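Local coordinates for protein kinase A regulatory subunit, putative (Trypanosoma cruzi, PDB 6FTF), which acts as the regulatory subunit of a cAMP-independent protein kinase A and binds the nucleoside analogue 7-cyano-7-deazainosine in two pockets, at residues A[38-50]-A[259-271]. Numbering follows the deposited sequence.
Sequences KLLTHNVLFSFLN and LNRRHFEMCLGPV
R262 reaches across to T41 and S47, joining the second cyclic nucleotide-binding domain to the helix, 3-10 turn and helix arrangement (30-42, 44-45, 51-60) that matches the N3A motif of the first. The junction illustrates how one extended arginine can gather backbone carbonyls from separate turns of a partner segment. With CG wedged between its own backbone N and carbonyl carbon (chi1 65°), R262 runs out straight, and its NH1 donates to T41 O at 2.9 Å, in the carbonyl plane and on a lone pair. R262 NH2 adds a weak bond to S47 O at 2.8 Å, bent to 128° at the hydrogen, while a water links NH1 to F46 O. The backbone carbonyl of R262 also meets H42 CD2 at 3.1 Å, and a second water donates to H42 O and R262 O. Next comes H263, its imidazole sandwiched between R262 CG on one face and S47 OG on the other, the hydroxyl lying 3.3 Å from H263 CE1. That hydroxyl donates to V44 O, which fixes its rotation. At the ring edge H263 NE2 meets a water at 2.8 Å that donates to N43 O, so that the water bridges the two. In the first turn of helix 264-268, M266 stretches across N43 and V44; V44 N makes a weak hydrogen bond to M266 SD, 3.7 Å long but nearly straight at 164°, tentative because it rests on one of two conformers. Q176 of helix 171-178 touches both V44 and M266. The backbone N of M266 donates, at 3.1 Å, to the water that joins H42 O and R262 O.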
loop_
_atom_site.group_PDB
_atom_site.type_symbol
_atom_site.label_atom_id
_atom_site.label_comp_id
_atom_site.label_asym_id
_atom_site.label_seq_id
_atom_site.Cartn_x
_atom_site.Cartn_y
_atom_site.Cartn_z
ATOM N N LYS A 38 0.070 -5.543 -13.191
ATOM C CA LYS A 38 -0.938 -4.819 -12.428
ATOM C C LYS A 38 -1.060 -5.372 -11.013
ATOM O O LYS A 38 -1.150 -4.604 -10.045
ATOM C CB LYS A 38 -2.273 -4.854 -13.158
ATOM C CG LYS A 38 -3.329 -3.942 -12.542
ATOM C CD LYS A 38 -4.614 -3.956 -13.360
ATOM C CE LYS A 38 -4.331 -3.705 -14.838
ATOM N NZ LYS A 38 -3.678 -2.386 -15.088
ATOM N N LEU A 39 -1.034 -6.696 -10.857
ATOM C CA LEU A 39 -1.045 -7.250 -9.509
ATOM C C LEU A 39 0.159 -6.756 -8.716
ATOM O O LEU A 39 0.035 -6.370 -7.548
ATOM C CB LEU A 39 -1.034 -8.777 -9.549
ATOM C CG LEU A 39 -2.281 -9.459 -10.131
ATOM C CD1 LEU A 39 -2.032 -10.947 -10.290
ATOM C CD2 LEU A 39 -3.492 -9.236 -9.257
ATOM N N LEU A 40 1.336 -6.776 -9.325
ATOM C CA LEU A 40 2.539 -6.400 -8.600
ATOM C C LEU A 40 2.544 -4.926 -8.225
ATOM O O LEU A 40 2.985 -4.567 -7.125
ATOM C CB LEU A 40 3.764 -6.725 -9.439
ATOM C CG LEU A 40 3.978 -8.182 -9.822
ATOM C CD1 LEU A 40 5.255 -8.213 -10.622
ATOM C CD2 LEU A 40 4.028 -9.059 -8.582
ATOM N N THR A 41 2.088 -4.052 -9.119
ATOM C CA THR A 41 2.164 -2.625 -8.834
ATOM C C THR A 41 1.143 -2.170 -7.802
ATOM O O THR A 41 1.255 -1.037 -7.303
ATOM C CB THR A 41 2.051 -1.779 -10.099
ATOM O OG1 THR A 41 0.797 -2.019 -10.718
ATOM C CG2 THR A 41 3.188 -2.073 -11.083
ATOM N N HIS A 42 0.165 -2.996 -7.461
ATOM C CA HIS A 42 -0.765 -2.659 -6.395
ATOM C C HIS A 42 -0.500 -3.423 -5.111
ATOM O O HIS A 42 -1.200 -3.201 -4.124
ATOM C CB HIS A 42 -2.209 -2.881 -6.861
ATOM C CG HIS A 42 -2.627 -1.914 -7.915
ATOM N ND1 HIS A 42 -2.287 -2.066 -9.243
ATOM C CD2 HIS A 42 -3.304 -0.744 -7.834
ATOM C CE1 HIS A 42 -2.762 -1.047 -9.937
ATOM N NE2 HIS A 42 -3.386 -0.232 -9.106
ATOM N N ASN A 43 0.501 -4.288 -5.084
ATOM C CA ASN A 43 0.830 -5.065 -3.899
ATOM C C ASN A 43 2.042 -4.460 -3.211
ATOM O O ASN A 43 3.074 -4.227 -3.844
ATOM C CB ASN A 43 1.099 -6.523 -4.277
ATOM C CG ASN A 43 1.365 -7.381 -3.069
ATOM O OD1 ASN A 43 2.399 -7.248 -2.420
ATOM N ND2 ASN A 43 0.444 -8.282 -2.754
ATOM N N VAL A 44 1.922 -4.222 -1.909
ATOM C CA VAL A 44 2.927 -3.448 -1.190
ATOM C C VAL A 44 4.315 -4.073 -1.188
ATOM O O VAL A 44 5.295 -3.354 -0.947
ATOM C CB VAL A 44 2.498 -3.149 0.258
ATOM C CG1 VAL A 44 1.163 -2.443 0.288
ATOM C CG2 VAL A 44 2.510 -4.422 1.106
ATOM N N LEU A 45 4.448 -5.379 -1.416
ATOM C CA LEU A 45 5.769 -5.999 -1.388
ATOM C C LEU A 45 6.662 -5.529 -2.520
ATOM O O LEU A 45 7.877 -5.728 -2.447
ATOM C CB LEU A 45 5.642 -7.517 -1.481
ATOM C CG LEU A 45 4.968 -8.193 -0.295
ATOM C CD1 LEU A 45 4.659 -9.642 -0.605
ATOM C CD2 LEU A 45 5.819 -8.090 0.963
ATOM N N PHE A 46 6.093 -4.916 -3.555
ATOM C CA PHE A 46 6.833 -4.496 -4.742
ATOM C C PHE A 46 6.873 -2.981 -4.889
ATOM O O PHE A 46 7.257 -2.477 -5.946
ATOM C CB PHE A 46 6.224 -5.159 -5.981
ATOM C CG PHE A 46 6.038 -6.644 -5.823
ATOM C CD1 PHE A 46 7.048 -7.535 -6.118
ATOM C CD2 PHE A 46 4.860 -7.134 -5.321
ATOM C CE1 PHE A 46 6.863 -8.892 -5.935
ATOM C CE2 PHE A 46 4.668 -8.490 -5.134
ATOM C CZ PHE A 46 5.668 -9.362 -5.434
ATOM N N SER A 47 6.537 -2.253 -3.824
ATOM C CA SER A 47 6.256 -0.825 -3.898
ATOM C C SER A 47 7.390 -0.016 -4.507
ATOM O O SER A 47 7.128 0.989 -5.183
ATOM C CB SER A 47 5.980 -0.259 -2.507
ATOM O OG SER A 47 4.810 -0.806 -1.957
ATOM N N PHE A 48 8.637 -0.347 -4.194
ATOM C CA PHE A 48 9.763 0.488 -4.590
ATOM C C PHE A 48 10.588 -0.110 -5.726
ATOM O O PHE A 48 11.691 0.363 -5.999
ATOM C CB PHE A 48 10.561 0.934 -3.351
ATOM C CG PHE A 48 9.724 1.787 -2.428
ATOM C CD1 PHE A 48 9.491 3.126 -2.733
ATOM C CD2 PHE A 48 9.061 1.233 -1.337
ATOM C CE1 PHE A 48 8.658 3.898 -1.960
ATOM C CE2 PHE A 48 8.231 2.000 -0.552
ATOM C CZ PHE A 48 8.023 3.341 -0.856
ATOM N N LEU A 49 10.054 -1.092 -6.438
ATOM C CA LEU A 49 10.681 -1.574 -7.660
ATOM C C LEU A 49 10.306 -0.682 -8.833
ATOM O O LEU A 49 9.161 -0.255 -8.972
ATOM C CB LEU A 49 10.215 -2.996 -7.958
ATOM C CG LEU A 49 10.642 -4.076 -6.969
ATOM C CD1 LEU A 49 10.286 -5.439 -7.542
ATOM C CD2 LEU A 49 12.115 -4.010 -6.628
ATOM N N ASN A 50 11.269 -0.459 -9.713
ATOM C CA ASN A 50 10.999 0.291 -10.931
ATOM C C ASN A 50 10.350 -0.606 -11.987
ATOM O O ASN A 50 10.201 -1.818 -11.812
ATOM C CB ASN A 50 12.273 0.976 -11.440
ATOM C CG ASN A 50 13.367 -0.005 -11.845
ATOM O OD1 ASN A 50 13.112 -1.080 -12.382
ATOM N ND2 ASN A 50 14.616 0.399 -11.635
ATOM N N LEU A 259 2.381 7.759 0.972
ATOM C CA LEU A 259 1.793 6.557 0.400
ATOM C C LEU A 259 1.208 6.867 -0.975
ATOM O O LEU A 259 0.445 7.825 -1.127
ATOM C CB LEU A 259 0.660 6.123 1.317
ATOM C CG LEU A 259 -0.128 4.910 0.870
ATOM C CD1 LEU A 259 0.698 3.635 0.968
ATOM C CD2 LEU A 259 -1.402 4.762 1.684
ATOM N N ASN A 260 1.537 6.056 -1.969
ATOM C CA ASN A 260 0.948 6.238 -3.287
ATOM C C ASN A 260 -0.463 5.667 -3.368
ATOM O O ASN A 260 -0.782 4.638 -2.777
ATOM C CB ASN A 260 1.835 5.600 -4.355
ATOM C CG ASN A 260 1.435 6.020 -5.757
ATOM O OD1 ASN A 260 0.650 5.353 -6.430
ATOM N ND2 ASN A 260 1.918 7.169 -6.177
ATOM N N ARG A 261 -1.286 6.327 -4.184
ATOM C CA ARG A 261 -2.669 5.918 -4.383
ATOM C C ARG A 261 -2.794 4.464 -4.810
ATOM O O ARG A 261 -3.770 3.815 -4.455
ATOM C CB ARG A 261 -3.324 6.846 -5.408
ATOM C CG ARG A 261 -4.810 6.729 -5.506
ATOM C CD ARG A 261 -5.334 7.801 -6.430
ATOM N NE ARG A 261 -6.776 7.754 -6.543
ATOM C CZ ARG A 261 -7.481 8.589 -7.310
ATOM N NH1 ARG A 261 -6.870 9.530 -8.019
ATOM N NH2 ARG A 261 -8.796 8.468 -7.377
ATOM N N ARG A 262 -1.829 3.942 -5.567
ATOM C CA ARG A 262 -1.948 2.559 -6.029
ATOM C C ARG A 262 -1.924 1.553 -4.887
ATOM O O ARG A 262 -2.377 0.419 -5.077
ATOM C CB ARG A 262 -0.869 2.223 -7.060
ATOM C CG ARG A 262 0.551 2.253 -6.553
ATOM C CD ARG A 262 1.572 2.407 -7.702
ATOM N NE ARG A 262 2.957 2.682 -7.270
ATOM C CZ ARG A 262 3.940 1.782 -7.221
ATOM N NH1 ARG A 262 3.725 0.513 -7.550
ATOM N NH2 ARG A 262 5.152 2.143 -6.835
ATOM N N HIS A 263 -1.420 1.942 -3.715
ATOM C CA HIS A 263 -1.346 1.061 -2.559
ATOM C C HIS A 263 -2.416 1.360 -1.529
ATOM O O HIS A 263 -2.486 0.675 -0.503
ATOM C CB HIS A 263 0.030 1.183 -1.931
ATOM C CG HIS A 263 1.125 0.773 -2.850
ATOM N ND1 HIS A 263 2.182 1.592 -3.161
ATOM C CD2 HIS A 263 1.294 -0.363 -3.579
ATOM C CE1 HIS A 263 2.976 0.973 -4.018
ATOM N NE2 HIS A 263 2.449 -0.211 -4.297
ATOM N N PHE A 264 -3.288 2.329 -1.787
ATOM C CA PHE A 264 -4.252 2.771 -0.784
ATOM C C PHE A 264 -5.201 1.653 -0.390
ATOM O O PHE A 264 -5.435 1.414 0.797
ATOM C CB PHE A 264 -5.014 3.977 -1.338
ATOM C CG PHE A 264 -6.098 4.495 -0.445
ATOM C CD1 PHE A 264 -5.797 5.143 0.737
ATOM C CD2 PHE A 264 -7.426 4.393 -0.823
ATOM C CE1 PHE A 264 -6.799 5.647 1.546
ATOM C CE2 PHE A 264 -8.427 4.912 -0.025
ATOM C CZ PHE A 264 -8.108 5.533 1.165
ATOM N N GLU A 265 -5.794 0.980 -1.376
ATOM C CA GLU A 265 -6.760 -0.070 -1.072
ATOM C C GLU A 265 -6.132 -1.163 -0.217
ATOM O O GLU A 265 -6.699 -1.581 0.802
ATOM C CB GLU A 265 -7.308 -0.653 -2.376
ATOM C CG GLU A 265 -8.403 -1.680 -2.169
ATOM C CD GLU A 265 -9.634 -1.074 -1.524
ATOM O OE1 GLU A 265 -9.961 0.087 -1.852
ATOM O OE2 GLU A 265 -10.267 -1.751 -0.685
ATOM N N MET A 266 -4.943 -1.625 -0.597
ATOM C CA MET A 266 -4.343 -2.736 0.132
ATOM C C MET A 266 -3.994 -2.340 1.555
ATOM O O MET A 266 -4.233 -3.109 2.493
ATOM C CB MET A 266 -3.111 -3.293 -0.581
ATOM C CG MET A 266 -2.431 -4.410 0.219
ATOM S SD MET A 266 -1.342 -5.481 -0.761
ATOM C CE MET A 266 -0.406 -6.153 0.578
ATOM N N CYS A 267 -3.421 -1.167 1.748
ATOM C CA CYS A 267 -2.844 -0.754 3.034
ATOM C C CYS A 267 -3.887 -0.179 3.976
ATOM O O CYS A 267 -3.812 -0.341 5.198
ATOM C CB CYS A 267 -1.843 0.374 2.805
ATOM S SG CYS A 267 -0.395 -0.118 1.947
ATOM N N LEU A 268 -4.806 0.601 3.417
ATOM C CA LEU A 268 -5.719 1.378 4.238
ATOM C C LEU A 268 -7.166 0.975 4.048
ATOM O O LEU A 268 -8.042 1.542 4.707
ATOM C CB LEU A 268 -5.533 2.881 4.009
ATOM C CG LEU A 268 -4.189 3.439 4.477
ATOM C CD1 LEU A 268 -4.156 4.930 4.246
ATOM C CD2 LEU A 268 -3.902 3.125 5.949
ATOM N N GLY A 269 -7.433 -0.036 3.221
ATOM C CA GLY A 269 -8.760 -0.578 3.078
ATOM C C GLY A 269 -9.466 -0.782 4.403
ATOM O O GLY A 269 -10.636 -0.417 4.572
ATOM N N PRO A 270 -8.771 -1.361 5.386
ATOM C CA PRO A 270 -9.421 -1.613 6.683
ATOM C C PRO A 270 -9.788 -0.354 7.468
ATOM O O PRO A 270 -10.559 -0.454 8.434
ATOM C CB PRO A 270 -8.395 -2.471 7.440
ATOM C CG PRO A 270 -7.547 -3.072 6.377
ATOM C CD PRO A 270 -7.471 -2.047 5.282
ATOM N N VAL A 271 -9.274 0.820 7.101
ATOM C CA VAL A 271 -9.622 2.044 7.809
ATOM C C VAL A 271 -10.362 3.032 6.918
ATOM O O VAL A 271 -10.514 4.195 7.286
ATOM C CB VAL A 271 -8.408 2.694 8.500
ATOM C CG1 VAL A 271 -7.845 1.754 9.573
ATOM C CG2 VAL A 271 -7.350 3.067 7.496
HETATM O O HOH W 1 -3.577 -1.584 -3.372
HETATM O O HOH W 2 3.852 -2.281 -5.640
HETATM O O HOH W 3 5.774 -1.019 -7.868
#